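Local structure of endoglucanase EG-II (Hypocrea jecorina, 3QR3) at residues G97-V102 with Q139-F144; H230-T235 with G264-C269. The protein hydrolyses internal beta-1,4-glucosidic bonds of cellulose as an endoglucanase, through a TIM-barrel catalytic domain of glycoside hydrolase family 5. All blocks are in the same frame, centred on the assembly; numbering follows the deposited sequence.

How the interactions relate
Interaction 1 (97-102 with 139-144) is a largely buried join between two adjacent parallel strands of the TIM barrel, whereas interaction 2 (230-235 with 264-269) lies nearer the surface, tying the loop that follows strand 214-219 to the start of helix 267-281. They share no element and lie on opposite sides of the chain's centre; the centres of interaction 1 and interaction 2 are 30 Å apart. The chemistry follows the place. Backbone ladder bonds and apolar or aromatic packing carry interaction 1; a disulfide, a serine hydroxyl and a carboxylate carry interaction 2. Each has a sulfate, probably from the crystallisation liquor, held by an arginine in interaction 1 and by backbone amides in interaction 2.

Interaction 1 of 2, residues G97-V102 with Q139-F144; sequences GAYCIV and QSRVWF. With SO4 (sulfate ion), chain E.
Ile101 and Trp143 mark the tight end of this contact, paired across two parallel strands and pointing the same way. Ile101 CG1 sits over one face of the indole, 3.7 Å from Trp143 CG, with the tryptophan CG set anti to its own nitrogen (chi1 -180°) and the ring laid beside the isoleucine. On the other face of the sheet Val102 CG2 meets Val142 CG1 at 4.0 Å. Three ladder bonds zip the backbones together: Cys100 N to Arg141 O, Trp143 N to Cys100 O (2.8 Å) and Val102 N to Trp143 O.

Toward the strand starts the packing gives way to polar, partly exposed groups. Arg141 runs across the Tyr99 ring at about a right angle, its CG over one face in a CH-pi contact 3.7 Å from the ring centroid. A bend at chi3 (-74°) then turns the guanidinium so that NH1 reaches Ala98 O; NH1 also bonds Leu94 O on helix 80-95. The other two nitrogens grip the sulfate, Arg141 NE lying 2.9 Å from its O4 and NH2 bonding O1. A water links Tyr99 OH with Ser140 O. With an alanine here in place of Arg141, this tyrosine face would probably lose its aliphatic cover, Ala98 O its side-chain donor and the sulfate its guanidinium grip.

In the barrel wall, strand 59-64 flanks strand 99-104 on the side away from 142-145. Helix 80-95 packs over Val102 and Val142 and is tied to Cys100 by the Cys93 disulfide, while Trp143 NE1 bonds to Ser180 OG on strand 179-182.

Interaction 2 of 2, residues H230-T235 with G264-C269; sequences HAECTT and GNVQSC. With SO4 (sulfate ion), chain F.
Ser268 points its hydroxyl between Glu232 and the backbone of Cys233. Its OG lies between its own backbone N and carbonyl carbon (chi1 65°). From there Ser268 OG donates to Glu232 OE1 at 2.7 Å, meeting the carboxylate from above its plane. It also accepts from Cys233 N in a nearly straight bond (168°). Glu232 starts out away from 264-269 overall, but a bend at chi2 (-64°) brings the carboxylate back, across Val266 at about a right angle, with Glu232 OE2 3.9 Å from Val266 CG2. A water adds a second link, donating to Glu232 OE1 and accepting from Ser268 N. Deeper in, Cys233 points at the helix, and Cys233 SG is bonded to Cys269 SG at 2.0 Å. Gly264 N closes the other end, bonding to Ala231 O at 2.9 Å in the carbonyl plane, on a lone pair.

On the outer side, Ala231 N and Glu232 N both donate to one sulfate. Residues 230-235 belong to the barrel loop between strand 214-219 and helix 238-251. The disulfide fixes that loop covalently to the first turn of helix 267-281, while the serine gives Cys233 N an acceptor and passes its own proton on to the glutamate.

Interaction 1 of 2, residues G97-V102 with Q139-F144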
# COMPACT_ATOMS: atom_id res chain seq x y z
N GLY A 97 16.20 7.25 -1.73
CA GLY A 97 16.72 5.99 -1.20
C GLY A 97 15.65 5.09 -0.59
O GLY A 97 15.95 4.02 -0.08
N ALA A 98 14.39 5.53 -0.63
CA ALA A 98 13.30 4.75 -0.05
C ALA A 98 12.89 3.61 -0.96
O ALA A 98 13.24 3.58 -2.14
CB ALA A 98 12.09 5.65 0.23
N TYR A 99 12.17 2.65 -0.39
CA TYR A 99 11.41 1.67 -1.16
C TYR A 99 10.07 2.28 -1.50
O TYR A 99 9.52 3.06 -0.71
CB TYR A 99 11.20 0.40 -0.33
CG TYR A 99 12.35 -0.55 -0.43
CD1 TYR A 99 13.56 -0.27 0.20
CD2 TYR A 99 12.23 -1.74 -1.13
CE1 TYR A 99 14.63 -1.16 0.12
CE2 TYR A 99 13.29 -2.63 -1.22
CZ TYR A 99 14.48 -2.33 -0.59
OH TYR A 99 15.53 -3.21 -0.68
N CYS A 100 9.53 1.92 -2.66
CA CYS A 100 8.33 2.56 -3.16
C CYS A 100 7.31 1.54 -3.63
O CYS A 100 7.53 0.80 -4.59
CB CYS A 100 8.67 3.51 -4.31
SG CYS A 100 7.96 5.16 -4.10
N ILE A 101 6.17 1.51 -2.94
CA ILE A 101 5.13 0.54 -3.24
C ILE A 101 4.15 1.08 -4.27
O ILE A 101 3.44 2.08 -4.03
CB ILE A 101 4.34 0.11 -1.99
CG1 ILE A 101 5.29 -0.41 -0.91
CG2 ILE A 101 3.31 -0.96 -2.35
CD1 ILE A 101 4.59 -0.73 0.41
N VAL A 102 4.13 0.44 -5.43
CA VAL A 102 3.15 0.75 -6.47
C VAL A 102 1.89 -0.00 -6.10
O VAL A 102 1.88 -1.23 -6.06
CB VAL A 102 3.67 0.32 -7.86
CG1 VAL A 102 2.57 0.44 -8.94
CG2 VAL A 102 4.89 1.14 -8.24
N GLN A 139 14.87 -1.60 -11.31
CA GLN A 139 14.85 -0.82 -10.06
C GLN A 139 14.40 -1.67 -8.87
O GLN A 139 13.20 -1.88 -8.66
CB GLN A 139 13.98 0.42 -10.23
CG GLN A 139 14.46 1.30 -11.38
CD GLN A 139 13.75 2.64 -11.45
OE1 GLN A 139 12.57 2.71 -11.78
NE2 GLN A 139 14.48 3.71 -11.16
N SER A 140 15.36 -2.16 -8.10
CA SER A 140 15.08 -3.16 -7.08
C SER A 140 14.31 -2.62 -5.87
O SER A 140 13.85 -3.40 -5.03
CB SER A 140 16.39 -3.82 -6.61
OG SER A 140 17.15 -2.90 -5.84
N ARG A 141 14.15 -1.31 -5.77
CA ARG A 141 13.45 -0.75 -4.61
C ARG A 141 11.98 -0.42 -4.91
O ARG A 141 11.27 0.14 -4.07
CB ARG A 141 14.20 0.46 -4.04
CG ARG A 141 15.43 0.08 -3.21
CD ARG A 141 16.18 1.30 -2.68
NE ARG A 141 16.93 2.00 -3.72
CZ ARG A 141 16.64 3.21 -4.18
NH1 ARG A 141 15.60 3.88 -3.69
NH2 ARG A 141 17.40 3.75 -5.13
N VAL A 142 11.54 -0.76 -6.11
CA VAL A 142 10.12 -0.71 -6.42
C VAL A 142 9.48 -1.99 -5.85
O VAL A 142 9.99 -3.09 -6.04
CB VAL A 142 9.87 -0.59 -7.93
CG1 VAL A 142 8.39 -0.81 -8.27
CG2 VAL A 142 10.34 0.76 -8.44
N TRP A 143 8.38 -1.82 -5.14
CA TRP A 143 7.72 -2.93 -4.46
C TRP A 143 6.38 -3.08 -5.16
O TRP A 143 5.66 -2.09 -5.32
CB TRP A 143 7.55 -2.54 -2.98
CG TRP A 143 6.89 -3.55 -2.11
CD1 TRP A 143 5.73 -4.23 -2.36
CD2 TRP A 143 7.33 -3.98 -0.82
NE1 TRP A 143 5.44 -5.08 -1.31
CE2 TRP A 143 6.41 -4.94 -0.35
CE3 TRP A 143 8.44 -3.66 -0.02
CZ2 TRP A 143 6.55 -5.57 0.88
CZ3 TRP A 143 8.57 -4.28 1.21
CH2 TRP A 143 7.63 -5.23 1.65
N PHE A 144 6.04 -4.29 -5.61
CA PHE A 144 4.83 -4.49 -6.42
C PHE A 144 3.60 -4.80 -5.55
O PHE A 144 3.43 -5.93 -5.07
CB PHE A 144 5.04 -5.58 -7.48
CG PHE A 144 6.12 -5.25 -8.48
CD1 PHE A 144 5.83 -4.53 -9.63
CD2 PHE A 144 7.43 -5.66 -8.27
CE1 PHE A 144 6.82 -4.23 -10.55
CE2 PHE A 144 8.42 -5.36 -9.19
CZ PHE A 144 8.12 -4.64 -10.33
S SO4 E . 19.47 0.67 -6.16
O1 SO4 E . 19.75 2.05 -5.77
O2 SO4 E . 19.07 0.61 -7.56
O3 SO4 E . 20.66 -0.15 -5.99
O4 SO4 E . 18.38 0.15 -5.34
O HOH W 1 15.20 -4.92 -2.97

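Interaction 2 of 2, residues H230-T235 with G264-C269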
# COMPACT_ATOMS: atom_id res chain seq x y z
N HIS A 230 -13.27 6.74 11.66
CA HIS A 230 -13.51 7.49 12.88
C HIS A 230 -12.19 8.01 13.42
O HIS A 230 -11.15 7.38 13.26
CB HIS A 230 -14.18 6.62 13.94
CG HIS A 230 -15.38 5.88 13.44
ND1 HIS A 230 -15.29 4.63 12.87
CD2 HIS A 230 -16.69 6.23 13.41
CE1 HIS A 230 -16.50 4.23 12.51
NE2 HIS A 230 -17.37 5.18 12.83
N ALA A 231 -12.25 9.17 14.07
CA ALA A 231 -11.08 9.77 14.69
C ALA A 231 -10.56 8.93 15.85
O ALA A 231 -9.35 8.72 15.98
CB ALA A 231 -11.39 11.20 15.16
N GLU A 232 -11.47 8.44 16.69
CA GLU A 232 -11.07 7.78 17.94
C GLU A 232 -10.59 6.35 17.71
O GLU A 232 -11.10 5.66 16.84
CB GLU A 232 -12.22 7.80 18.95
CG GLU A 232 -12.67 9.21 19.36
CD GLU A 232 -11.58 10.00 20.09
OE1 GLU A 232 -10.78 9.39 20.83
OE2 GLU A 232 -11.53 11.24 19.92
N CYS A 233 -9.59 5.93 18.48
CA CYS A 233 -9.13 4.55 18.43
C CYS A 233 -9.65 3.76 19.63
O CYS A 233 -9.82 4.31 20.72
CB CYS A 233 -7.60 4.47 18.35
SG CYS A 233 -6.91 5.25 16.86
N THR A 234 -9.90 2.47 19.42
CA THR A 234 -10.53 1.64 20.43
C THR A 234 -9.74 0.35 20.66
O THR A 234 -10.12 -0.48 21.49
CB THR A 234 -11.98 1.27 20.02
OG1 THR A 234 -11.95 0.51 18.81
CG2 THR A 234 -12.80 2.52 19.78
N THR A 235 -8.65 0.17 19.91
CA THR A 235 -7.86 -1.06 20.03
C THR A 235 -6.44 -0.83 19.54
O THR A 235 -6.20 0.06 18.71
CB THR A 235 -8.51 -2.23 19.23
OG1 THR A 235 -7.75 -3.43 19.41
CG2 THR A 235 -8.58 -1.89 17.74
N GLY A 264 -7.12 8.94 14.12
CA GLY A 264 -7.25 10.36 14.33
C GLY A 264 -6.02 10.93 15.02
O GLY A 264 -5.24 10.21 15.64
N ASN A 265 -5.84 12.25 14.90
CA ASN A 265 -4.76 12.91 15.62
C ASN A 265 -5.26 13.30 17.01
O ASN A 265 -5.41 14.47 17.33
CB ASN A 265 -4.27 14.12 14.84
CG ASN A 265 -3.59 13.73 13.55
OD1 ASN A 265 -2.50 13.16 13.57
ND2 ASN A 265 -4.24 14.01 12.42
N VAL A 266 -5.54 12.28 17.82
CA VAL A 266 -6.16 12.44 19.13
C VAL A 266 -5.51 11.47 20.13
O VAL A 266 -4.87 10.49 19.73
CB VAL A 266 -7.67 12.15 19.07
CG1 VAL A 266 -8.38 13.17 18.20
CG2 VAL A 266 -7.92 10.73 18.55
N GLN A 267 -5.69 11.74 21.42
CA GLN A 267 -5.01 10.99 22.48
C GLN A 267 -5.24 9.48 22.41
O GLN A 267 -4.30 8.70 22.60
CB GLN A 267 -5.41 11.51 23.86
CG GLN A 267 -4.58 10.93 24.99
CD GLN A 267 -3.10 11.25 24.85
OE1 GLN A 267 -2.72 12.37 24.50
NE2 GLN A 267 -2.24 10.27 25.12
N SER A 268 -6.48 9.05 22.18
CA SER A 268 -6.79 7.61 22.11
C SER A 268 -5.92 6.88 21.08
O SER A 268 -5.48 5.76 21.32
CB SER A 268 -8.27 7.37 21.81
OG SER A 268 -8.64 7.85 20.53
N CYS A 269 -5.68 7.52 19.94
CA CYS A 269 -4.88 6.92 18.88
C CYS A 269 -3.38 7.05 19.15
O CYS A 269 -2.60 6.16 18.81
CB CYS A 269 -5.21 7.52 17.52
SG CYS A 269 -6.94 7.27 17.06
S SO4 F . -15.19 9.93 15.95
O1 SO4 F . -16.53 9.35 15.95
O2 SO4 F . -14.26 8.93 16.47
O3 SO4 F . -14.82 10.30 14.58
O4 SO4 F . -15.14 11.11 16.80
O HOH W 2 -8.86 10.69 22.32